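Local coordinates for protein interleukin-20 receptor subunit beta (Homo sapiens, PDB 6DF3) that pairs with IL20RA to form a receptor for the cytokines IL-19, IL-20 and IL-24, and with IL22RA1 to form a receptor for IL-20 and IL-24, at residues Met14-Met19 / Phe97-Thr102; Ser33-Gly38 / His47-Ser52; Tyr75-Arg80 / Ser91-Pro96. The protein carries 1 engineered substitution. All blocks are in the same frame, centred on the assembly; numbering follows the deposited sequence.

Interaction 1. Residues Met14-Met19 / Phe97-Thr102; sequences MKHLLM and FNRQST. Engineered in segment 97-102: Gln100 (natural residue Asn).
Met14 and Thr102 make the one direct hydrogen bond between the two segments. The backbone N of Met14 donates to Thr102 OG1 at 3.1 Å, with an angle of 152° at the hydrogen. The threonine hydroxyl also bonds to Ser11 OG, which in turn bonds to His16 ND1. One short polar network therefore ties both segments to the strand 8-12.

The other ring nitrogen of His16 is held by water. A water lies in the plane of the imidazole, 2.9 Å from His16 NE2. The same water accepts from Arg99 NH1 at 3.2 Å and lies in the guanidinium plane as well. Arg99 NE is hydrogen-bonded to Thr72 OG1, a second anchor for the guanidinium. With both nitrogens engaged, the rotation of the His16 ring is well defined.

Packing around the same imidazole comes from Phe97, Arg99 and the Met14 carbonyl. Phe97 CE2 lies over one face of His16, toward its rim, and Phe97 CZ is 3.7 Å from His16 ND1. The planes are 54° apart, so the pair is oblique. The carbonyl oxygen of Met14 lies over the opposite face. Arg99 adds its CB, 3.7 Å from His16 CE1.

Met14 has a chain bent at both chi2 (-70°) and chi3. This fold brings the thioether back against the second segment. Met14 SD lies 3.7 Å from Thr102 CG2, and Met14 CE lies 3.8 Å from Arg99 CD.

All five touching residues are buried. The contact joins the start of strand 15-19 to the end of strand 86-98 and the 3-10 turn after it. It lies at the end of the sandwich of the first fibronectin type III domain, where the chain passes on toward the second.

Interaction 2. Residues Ser33-Gly38 / His47-Ser52; sequences SVEYQG and HIWIPS
Gln37 NE2 is gripped by two backbone carbonyls. It donates to Ile48 O at 2.8 Å and also to Ser46 O. The Ile48 oxygen lies close to the amide plane of Gln37, but the donor sits above the carbonyl plane. Gln37 OE1 accepts from Asn76, so both ends of the amide are held.

The same amide lies flat over one face of the Trp49 indole, the planes 4° apart. Gln37 CG adds a CH-pi contact, 3.7 Å from the centroid of the six-membered ring of Trp49.

On the other side of the sheet, Tyr36 and Ile50 pair. Tyr36 CG sits between the backbone N and the carbonyl carbon (chi1 67°), which turns the ring against Ile50. Ile50 CB lies over one face, 4.0 Å from the centroid of the Tyr36 ring. Tyr36 OH bonds a basic side chain of another protein chain.

The Glu35 carboxylate forms a salt bridge with Arg78; Glu35 OE1 also lies 3.3 Å from Trp49 CB.

Tyr36 and Ile50 are an antiparallel hydrogen-bonded pair. Ser52 N donates to Val34 O at 3.1 Å. This is edge strand 50-51 of the four-stranded sheet of a fibronectin type III domain, next to strand 31-37.

Interaction 3. Residues Tyr75-Arg80 / Ser91-Pro96; sequences YNLRVR and SILKHP
Leu77 and Leu93 meet through both backbone and side chain. The Leu93 N donates to Leu77 O at 2.9 Å, nearly straight at 170°. Their side chains lie side by side and point the same way, with Leu77 CD1 4.0 Å from Leu93 CD2.

Next along the strands, Val79 and Ser91 form an antiparallel hydrogen-bonded pair. Val79 N donates to Ser91 O at 2.9 Å, and Ser91 N donates to Val79 O at 3.0 Å. Between this pair and the Leu77-Leu93 bond, Arg78 faces Ile92 as a non-hydrogen-bonded pair, and Arg78 CA lies 3.1 Å from Ser91 O in a CA-H...O contact.

Beyond Leu93 the regular pairing stops. A water takes over, donating to Leu93 O at 2.7 Å and accepting a weak bond from Leu77 N. The chain returns at Pro96, whose CG lies 3.5 Å from Asn76 OD1.

Outer partners hold the polar ends. Asn76 ND2 is hydrogen-bonded to Ser42 OG. Arg78 CG lies between the backbone N and the carbonyl carbon (chi1 64°), and the rest of the chain extends to Glu35. Its guanidinium makes a cation-pi contact with Trp90.

The contact joins the two arms of the hairpin 74-83 and 86-98. Strand 31-37 flanks strand 74-83 on its other edge. Val9 of strand 8-12 packs on Leu77 and Leu93.

All three contacts lie in the first fibronectin type III domain. Interactions 2 and 3 share one sheet, their centres about 9 Å apart. They are joined by the salt bridge from Glu35 OE1 to Arg78 NH2 at 2.7 Å, and Trp49 CG lies 3.3 Å from Arg78 CZ. Interaction 1 lies about 12 Å from interaction 3, centre to centre. Both use strand 86-98 and are joined by a probable hydrogen bond, Tyr75 N to Phe97 O at 2.7 Å. Interactions 1 and 2, centres about 16 Å apart, meet where Leu18 CD2 packs 3.7 Å from Val34 CG1. Another protein chain reaches interaction 2 and Tyr75 of interaction 3, but not interaction 1.

Interaction 1. Residues Met14-Met19 / Phe97-Thr102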
loop_
_atom_site.group_PDB
_atom_site.type_symbol
_atom_site.label_atom_id
_atom_site.label_comp_id
_atom_site.label_asym_id
_atom_site.label_seq_id
_atom_site.Cartn_x
_atom_site.Cartn_y
_atom_site.Cartn_z
ATOM N N MET C 14 -12.115 9.344 10.251
ATOM C CA MET C 14 -12.104 8.551 8.971
ATOM C C MET C 14 -13.091 7.442 8.842
ATOM O O MET C 14 -12.991 6.663 7.918
ATOM C CB MET C 14 -10.692 8.048 8.634
ATOM C CG MET C 14 -9.722 9.183 8.461
ATOM S SD MET C 14 -9.956 10.241 6.945
ATOM C CE MET C 14 -9.223 9.143 5.714
ATOM N N LYS C 15 -14.105 7.383 9.707
ATOM C CA LYS C 15 -15.280 6.522 9.478
ATOM C C LYS C 15 -16.450 7.354 8.915
ATOM O O LYS C 15 -16.924 8.294 9.592
ATOM C CB LYS C 15 -15.717 5.898 10.796
ATOM C CG LYS C 15 -16.808 4.884 10.578
ATOM C CD LYS C 15 -17.355 4.360 11.900
ATOM C CE LYS C 15 -18.413 3.301 11.625
ATOM N NZ LYS C 15 -19.370 3.175 12.755
ATOM N N HIS C 16 -16.929 7.047 7.710
ATOM C CA HIS C 16 -17.978 7.857 7.100
ATOM C C HIS C 16 -19.318 7.162 7.045
ATOM O O HIS C 16 -19.492 6.159 6.334
ATOM C CB HIS C 16 -17.581 8.323 5.710
ATOM C CG HIS C 16 -16.123 8.501 5.532
ATOM N ND1 HIS C 16 -15.386 9.395 6.283
ATOM C CD2 HIS C 16 -15.249 7.921 4.645
ATOM C CE1 HIS C 16 -14.099 9.281 5.940
ATOM N NE2 HIS C 16 -13.990 8.398 4.938
ATOM N N LEU C 17 -20.284 7.766 7.743
ATOM C CA LEU C 17 -21.653 7.274 7.851
ATOM C C LEU C 17 -22.615 8.120 7.024
ATOM O O LEU C 17 -22.778 9.272 7.315
ATOM C CB LEU C 17 -22.100 7.343 9.326
ATOM C CG LEU C 17 -22.340 6.120 10.178
ATOM C CD1 LEU C 17 -23.091 6.465 11.504
ATOM C CD2 LEU C 17 -23.129 5.080 9.407
ATOM N N LEU C 18 -23.246 7.562 6.003
ATOM C CA LEU C 18 -24.327 8.253 5.295
ATOM C C LEU C 18 -25.609 7.982 6.060
ATOM O O LEU C 18 -25.735 6.881 6.612
ATOM C CB LEU C 18 -24.442 7.765 3.856
ATOM C CG LEU C 18 -25.586 8.350 3.003
ATOM C CD1 LEU C 18 -25.296 9.813 2.791
ATOM C CD2 LEU C 18 -25.697 7.611 1.688
ATOM N N MET C 19 -26.517 8.976 6.153
ATOM C CA MET C 19 -27.735 8.942 7.071
ATOM C C MET C 19 -28.836 9.671 6.390
ATOM O O MET C 19 -28.566 10.560 5.609
ATOM C CB MET C 19 -27.568 9.621 8.440
ATOM C CG MET C 19 -26.432 9.022 9.275
ATOM S SD MET C 19 -25.944 9.884 10.815
ATOM C CE MET C 19 -26.217 11.600 10.356
ATOM N N PHE C 97 -19.409 14.909 -0.510
ATOM C CA PHE C 97 -18.558 14.656 0.657
ATOM C C PHE C 97 -17.056 14.386 0.274
ATOM O O PHE C 97 -16.748 13.527 -0.591
ATOM C CB PHE C 97 -19.049 13.393 1.371
ATOM C CG PHE C 97 -18.226 13.057 2.578
ATOM C CD1 PHE C 97 -18.306 13.879 3.712
ATOM C CD2 PHE C 97 -17.319 11.984 2.548
ATOM C CE1 PHE C 97 -17.507 13.613 4.805
ATOM C CE2 PHE C 97 -16.540 11.692 3.646
ATOM C CZ PHE C 97 -16.607 12.513 4.771
ATOM N N ASN C 98 -16.156 15.043 0.994
ATOM C CA ASN C 98 -14.757 14.933 0.896
ATOM C C ASN C 98 -14.218 14.518 2.273
ATOM O O ASN C 98 -14.311 15.288 3.263
ATOM C CB ASN C 98 -14.136 16.274 0.464
ATOM C CG ASN C 98 -12.628 16.132 0.074
ATOM O OD1 ASN C 98 -11.876 15.348 0.680
ATOM N ND2 ASN C 98 -12.200 16.878 -0.934
ATOM N N ARG C 99 -13.512 13.378 2.330
ATOM C CA ARG C 99 -12.963 12.930 3.595
ATOM C C ARG C 99 -11.939 13.899 4.224
ATOM O O ARG C 99 -11.619 13.711 5.345
ATOM C CB ARG C 99 -12.395 11.530 3.506
ATOM C CG ARG C 99 -11.086 11.434 2.706
ATOM C CD ARG C 99 -10.767 9.973 2.375
ATOM N NE ARG C 99 -9.480 9.890 1.696
ATOM C CZ ARG C 99 -8.847 8.773 1.416
ATOM N NH1 ARG C 99 -9.312 7.607 1.833
ATOM N NH2 ARG C 99 -7.716 8.844 0.734
ATOM N N GLN C 100 -11.386 14.854 3.483
ATOM C CA GLN C 100 -10.572 15.950 4.029
ATOM C C GLN C 100 -11.321 16.646 5.214
ATOM O O GLN C 100 -10.739 17.165 6.088
ATOM C CB GLN C 100 -10.294 16.933 2.879
ATOM C CG GLN C 100 -9.475 18.205 3.156
ATOM C CD GLN C 100 -7.976 17.917 3.136
ATOM O OE1 GLN C 100 -7.465 17.259 2.213
ATOM N NE2 GLN C 100 -7.259 18.398 4.153
ATOM N N SER C 101 -12.639 16.633 5.203
ATOM C CA SER C 101 -13.404 17.262 6.237
ATOM C C SER C 101 -13.758 16.313 7.373
ATOM O O SER C 101 -14.570 16.667 8.177
ATOM C CB SER C 101 -14.647 17.857 5.615
ATOM O OG SER C 101 -15.559 16.786 5.368
ATOM N N THR C 102 -13.150 15.124 7.486
ATOM C CA THR C 102 -13.499 14.241 8.593
ATOM C C THR C 102 -13.279 14.940 9.997
ATOM O O THR C 102 -12.444 15.866 10.105
ATOM C CB THR C 102 -12.796 12.957 8.547
ATOM O OG1 THR C 102 -13.408 12.032 9.424
ATOM C CG2 THR C 102 -11.316 13.083 8.889
HETATM O O HOH W 1 -11.844 7.015 3.661
#

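Interaction 2. Residues Ser33-Gly38 / His47-Ser52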
loop_
_atom_site.group_PDB
_atom_site.type_symbol
_atom_site.label_atom_id
_atom_site.label_comp_id
_atom_site.label_asym_id
_atom_site.label_seq_id
_atom_site.Cartn_x
_atom_site.Cartn_y
_atom_site.Cartn_z
ATOM N N SER C 33 -30.965 1.271 -0.763
ATOM C CA SER C 33 -29.720 1.002 -1.553
ATOM C C SER C 33 -28.961 2.284 -1.724
ATOM O O SER C 33 -29.559 3.322 -2.017
ATOM C CB SER C 33 -30.024 0.397 -2.926
ATOM O OG SER C 33 -30.908 -0.703 -2.748
ATOM N N VAL C 34 -27.655 2.210 -1.506
ATOM C CA VAL C 34 -26.785 3.355 -1.691
ATOM C C VAL C 34 -25.816 3.206 -2.886
ATOM O O VAL C 34 -25.234 2.153 -3.050
ATOM C CB VAL C 34 -25.962 3.608 -0.443
ATOM C CG1 VAL C 34 -25.049 4.794 -0.655
ATOM C CG2 VAL C 34 -26.884 3.795 0.738
ATOM N N GLU C 35 -25.640 4.275 -3.674
ATOM C CA GLU C 35 -24.631 4.287 -4.730
ATOM C C GLU C 35 -23.803 5.565 -4.663
ATOM O O GLU C 35 -24.252 6.519 -4.052
ATOM C CB GLU C 35 -25.297 4.186 -6.071
ATOM C CG GLU C 35 -25.958 2.842 -6.238
ATOM C CD GLU C 35 -26.591 2.680 -7.612
ATOM O OE1 GLU C 35 -26.774 3.697 -8.323
ATOM O OE2 GLU C 35 -26.942 1.519 -7.964
ATOM N N TYR C 36 -22.605 5.570 -5.275
ATOM C CA TYR C 36 -21.683 6.729 -5.201
ATOM C C TYR C 36 -20.976 6.948 -6.499
ATOM O O TYR C 36 -20.975 6.060 -7.375
ATOM C CB TYR C 36 -20.629 6.494 -4.113
ATOM C CG TYR C 36 -19.623 5.355 -4.383
ATOM C CD1 TYR C 36 -19.927 4.074 -4.103
ATOM C CD2 TYR C 36 -18.383 5.606 -4.957
ATOM C CE1 TYR C 36 -19.021 3.018 -4.320
ATOM C CE2 TYR C 36 -17.459 4.588 -5.226
ATOM C CZ TYR C 36 -17.787 3.295 -4.892
ATOM O OH TYR C 36 -16.948 2.275 -5.193
ATOM N N GLN C 37 -20.445 8.144 -6.641
ATOM C CA GLN C 37 -19.483 8.530 -7.658
ATOM C C GLN C 37 -18.380 9.297 -6.976
ATOM O O GLN C 37 -18.644 10.177 -6.128
ATOM C CB GLN C 37 -20.071 9.608 -8.578
ATOM C CG GLN C 37 -21.238 9.117 -9.364
ATOM C CD GLN C 37 -21.727 10.116 -10.401
ATOM O OE1 GLN C 37 -21.838 11.301 -10.107
ATOM N NE2 GLN C 37 -22.092 9.632 -11.562
ATOM N N GLY C 38 -17.146 9.003 -7.326
ATOM C CA GLY C 38 -16.042 9.897 -6.936
ATOM C C GLY C 38 -16.067 11.035 -7.906
ATOM O O GLY C 38 -16.857 11.036 -8.857
ATOM N N HIS C 47 -22.788 9.659 -15.816
ATOM C CA HIS C 47 -23.942 8.799 -15.850
ATOM C C HIS C 47 -23.729 7.504 -15.109
ATOM O O HIS C 47 -24.624 6.633 -15.046
ATOM C CB HIS C 47 -24.337 8.593 -17.332
ATOM C CG HIS C 47 -23.274 7.888 -18.134
ATOM N ND1 HIS C 47 -22.063 8.484 -18.453
ATOM C CD2 HIS C 47 -23.205 6.614 -18.600
ATOM C CE1 HIS C 47 -21.316 7.620 -19.111
ATOM N NE2 HIS C 47 -21.992 6.487 -19.242
ATOM N N ILE C 48 -22.575 7.323 -14.499
ATOM C CA ILE C 48 -22.266 6.010 -13.903
ATOM C C ILE C 48 -22.192 6.170 -12.384
ATOM O O ILE C 48 -21.355 6.955 -11.897
ATOM C CB ILE C 48 -20.923 5.455 -14.409
ATOM C CG1 ILE C 48 -21.021 5.123 -15.893
ATOM C CG2 ILE C 48 -20.488 4.250 -13.562
ATOM C CD1 ILE C 48 -19.736 4.649 -16.566
ATOM N N TRP C 49 -23.006 5.371 -11.687
ATOM C CA TRP C 49 -23.000 5.253 -10.258
ATOM C C TRP C 49 -22.585 3.861 -9.888
ATOM O O TRP C 49 -22.923 2.837 -10.561
ATOM C CB TRP C 49 -24.413 5.589 -9.731
ATOM C CG TRP C 49 -24.804 7.058 -9.977
ATOM C CD1 TRP C 49 -25.247 7.588 -11.144
ATOM C CD2 TRP C 49 -24.732 8.147 -9.043
ATOM N NE1 TRP C 49 -25.428 8.951 -10.994
ATOM C CE2 TRP C 49 -25.125 9.315 -9.726
ATOM C CE3 TRP C 49 -24.374 8.246 -7.690
ATOM C CZ2 TRP C 49 -25.228 10.545 -9.104
ATOM C CZ3 TRP C 49 -24.413 9.501 -7.072
ATOM C CH2 TRP C 49 -24.849 10.631 -7.778
ATOM N N ILE C 50 -21.817 3.773 -8.818
ATOM C CA ILE C 50 -21.265 2.497 -8.393
ATOM C C ILE C 50 -21.966 1.998 -7.117
ATOM O O ILE C 50 -22.166 2.749 -6.165
ATOM C CB ILE C 50 -19.773 2.704 -8.093
ATOM C CG1 ILE C 50 -19.136 3.335 -9.315
ATOM C CG2 ILE C 50 -19.106 1.415 -7.614
ATOM C CD1 ILE C 50 -17.807 3.922 -8.998
ATOM N N PRO C 51 -22.282 0.699 -7.067
ATOM C CA PRO C 51 -22.876 0.171 -5.843
ATOM C C PRO C 51 -21.963 0.244 -4.664
ATOM O O PRO C 51 -20.788 -0.066 -4.779
ATOM C CB PRO C 51 -23.127 -1.333 -6.175
ATOM C CG PRO C 51 -23.259 -1.354 -7.658
ATOM C CD PRO C 51 -22.384 -0.258 -8.192
ATOM N N SER C 52 -22.530 0.619 -3.532
ATOM C CA SER C 52 -21.853 0.654 -2.279
ATOM C C SER C 52 -21.382 -0.747 -1.888
ATOM O O SER C 52 -22.004 -1.739 -2.226
ATOM C CB SER C 52 -22.855 1.133 -1.233
ATOM O OG SER C 52 -22.183 1.294 0.009
#

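Interaction 3. Residues Tyr75-Arg80 / Ser91-Pro96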
loop_
_atom_site.group_PDB
_atom_site.type_symbol
_atom_site.label_atom_id
_atom_site.label_comp_id
_atom_site.label_asym_id
_atom_site.label_seq_id
_atom_site.Cartn_x
_atom_site.Cartn_y
_atom_site.Cartn_z
ATOM N N TYR C 75 -17.091 13.246 -3.267
ATOM C CA TYR C 75 -17.887 12.121 -3.675
ATOM C C TYR C 75 -19.383 12.523 -3.616
ATOM O O TYR C 75 -19.819 13.135 -2.667
ATOM C CB TYR C 75 -17.662 10.929 -2.696
ATOM C CG TYR C 75 -16.528 10.039 -3.033
ATOM C CD1 TYR C 75 -15.244 10.404 -2.682
ATOM C CD2 TYR C 75 -16.722 8.825 -3.690
ATOM C CE1 TYR C 75 -14.132 9.590 -2.994
ATOM C CE2 TYR C 75 -15.621 7.998 -4.024
ATOM C CZ TYR C 75 -14.316 8.374 -3.673
ATOM O OH TYR C 75 -13.183 7.587 -3.897
ATOM N N ASN C 76 -20.125 12.152 -4.629
ATOM C CA ASN C 76 -21.543 12.143 -4.636
ATOM C C ASN C 76 -22.023 10.829 -4.121
ATOM O O ASN C 76 -21.446 9.796 -4.407
ATOM C CB ASN C 76 -22.078 12.321 -6.069
ATOM C CG ASN C 76 -21.583 13.591 -6.725
ATOM O OD1 ASN C 76 -21.292 14.565 -6.055
ATOM N ND2 ASN C 76 -21.433 13.550 -8.046
ATOM N N LEU C 77 -23.137 10.883 -3.423
ATOM C CA LEU C 77 -23.789 9.718 -2.850
ATOM C C LEU C 77 -25.301 9.871 -3.107
ATOM O O LEU C 77 -25.819 10.973 -3.126
ATOM C CB LEU C 77 -23.489 9.702 -1.379
ATOM C CG LEU C 77 -22.051 9.306 -1.010
ATOM C CD1 LEU C 77 -21.768 9.803 0.393
ATOM C CD2 LEU C 77 -21.975 7.798 -1.065
ATOM N N ARG C 78 -25.974 8.768 -3.418
ATOM C CA ARG C 78 -27.403 8.761 -3.537
ATOM C C ARG C 78 -28.017 7.517 -2.933
ATOM O O ARG C 78 -27.408 6.459 -2.891
ATOM C CB ARG C 78 -27.809 8.872 -4.985
ATOM C CG ARG C 78 -27.384 7.724 -5.856
ATOM C CD ARG C 78 -27.900 7.920 -7.290
ATOM N NE ARG C 78 -27.752 6.711 -8.065
ATOM C CZ ARG C 78 -28.059 6.621 -9.353
ATOM N NH1 ARG C 78 -28.573 7.639 -10.009
ATOM N NH2 ARG C 78 -27.859 5.493 -9.983
ATOM N N VAL C 79 -29.244 7.627 -2.512
ATOM C CA VAL C 79 -29.890 6.521 -1.813
ATOM C C VAL C 79 -31.333 6.367 -2.245
ATOM O O VAL C 79 -31.988 7.339 -2.589
ATOM C CB VAL C 79 -29.824 6.724 -0.306
ATOM C CG1 VAL C 79 -30.601 7.970 0.094
ATOM C CG2 VAL C 79 -30.355 5.496 0.452
ATOM N N ARG C 80 -31.837 5.147 -2.261
ATOM C CA ARG C 80 -33.257 4.972 -2.551
ATOM C C ARG C 80 -33.836 3.885 -1.684
ATOM O O ARG C 80 -33.108 3.106 -1.077
ATOM C CB ARG C 80 -33.473 4.653 -4.027
ATOM C CG ARG C 80 -33.120 3.226 -4.458
ATOM C CD ARG C 80 -33.423 2.954 -5.928
ATOM N NE ARG C 80 -32.760 1.715 -6.329
ATOM C CZ ARG C 80 -32.720 1.231 -7.571
ATOM N NH1 ARG C 80 -33.343 1.838 -8.571
ATOM N NH2 ARG C 80 -32.047 0.104 -7.802
ATOM N N SER C 91 -32.434 9.811 -4.184
ATOM C CA SER C 91 -32.180 11.071 -3.484
ATOM C C SER C 91 -30.647 11.297 -3.443
ATOM O O SER C 91 -29.918 10.407 -2.969
ATOM C CB SER C 91 -32.629 11.027 -2.016
ATOM O OG SER C 91 -33.972 11.266 -1.791
ATOM N N ILE C 92 -30.218 12.484 -3.862
ATOM C CA ILE C 92 -28.849 12.817 -3.979
ATOM C C ILE C 92 -28.404 13.626 -2.788
ATOM O O ILE C 92 -29.036 14.495 -2.407
ATOM C CB ILE C 92 -28.585 13.507 -5.319
ATOM C CG1 ILE C 92 -29.049 12.544 -6.412
ATOM C CG2 ILE C 92 -27.106 13.770 -5.549
ATOM C CD1 ILE C 92 -28.858 13.121 -7.788
ATOM N N LEU C 93 -27.283 13.286 -2.181
ATOM C CA LEU C 93 -26.682 14.149 -1.147
ATOM C C LEU C 93 -26.420 15.568 -1.716
ATOM O O LEU C 93 -25.876 15.693 -2.777
ATOM C CB LEU C 93 -25.388 13.502 -0.640
ATOM C CG LEU C 93 -24.583 14.196 0.415
ATOM C CD1 LEU C 93 -25.327 14.075 1.702
ATOM C CD2 LEU C 93 -23.180 13.588 0.515
ATOM N N LYS C 94 -26.814 16.600 -0.987
ATOM C CA LYS C 94 -26.882 17.979 -1.494
ATOM C C LYS C 94 -25.464 18.493 -1.753
ATOM O O LYS C 94 -25.185 18.911 -2.870
ATOM C CB LYS C 94 -27.620 18.910 -0.494
ATOM C CG LYS C 94 -28.079 20.246 -1.093
ATOM C CD LYS C 94 -28.772 21.196 -0.090
ATOM C CE LYS C 94 -30.021 20.602 0.588
ATOM N NZ LYS C 94 -31.129 20.171 -0.319
ATOM N N HIS C 95 -24.584 18.372 -0.745
ATOM C CA HIS C 95 -23.189 18.752 -0.854
ATOM C C HIS C 95 -22.291 17.544 -0.860
ATOM O O HIS C 95 -22.280 16.756 0.075
ATOM C CB HIS C 95 -22.817 19.701 0.289
ATOM C CG HIS C 95 -23.618 20.978 0.241
ATOM N ND1 HIS C 95 -24.594 21.292 1.175
ATOM C CD2 HIS C 95 -23.660 21.963 -0.697
ATOM C CE1 HIS C 95 -25.154 22.444 0.849
ATOM N NE2 HIS C 95 -24.605 22.874 -0.278
ATOM N N PRO C 96 -21.550 17.366 -1.945
ATOM C CA PRO C 96 -20.636 16.271 -2.124
ATOM C C PRO C 96 -19.691 16.117 -0.918
ATOM O O PRO C 96 -19.289 17.083 -0.329
ATOM C CB PRO C 96 -19.821 16.754 -3.332
ATOM C CG PRO C 96 -20.803 17.510 -4.140
ATOM C CD PRO C 96 -21.514 18.292 -3.097
HETATM O O HOH W 2 -23.962 14.078 -3.696
#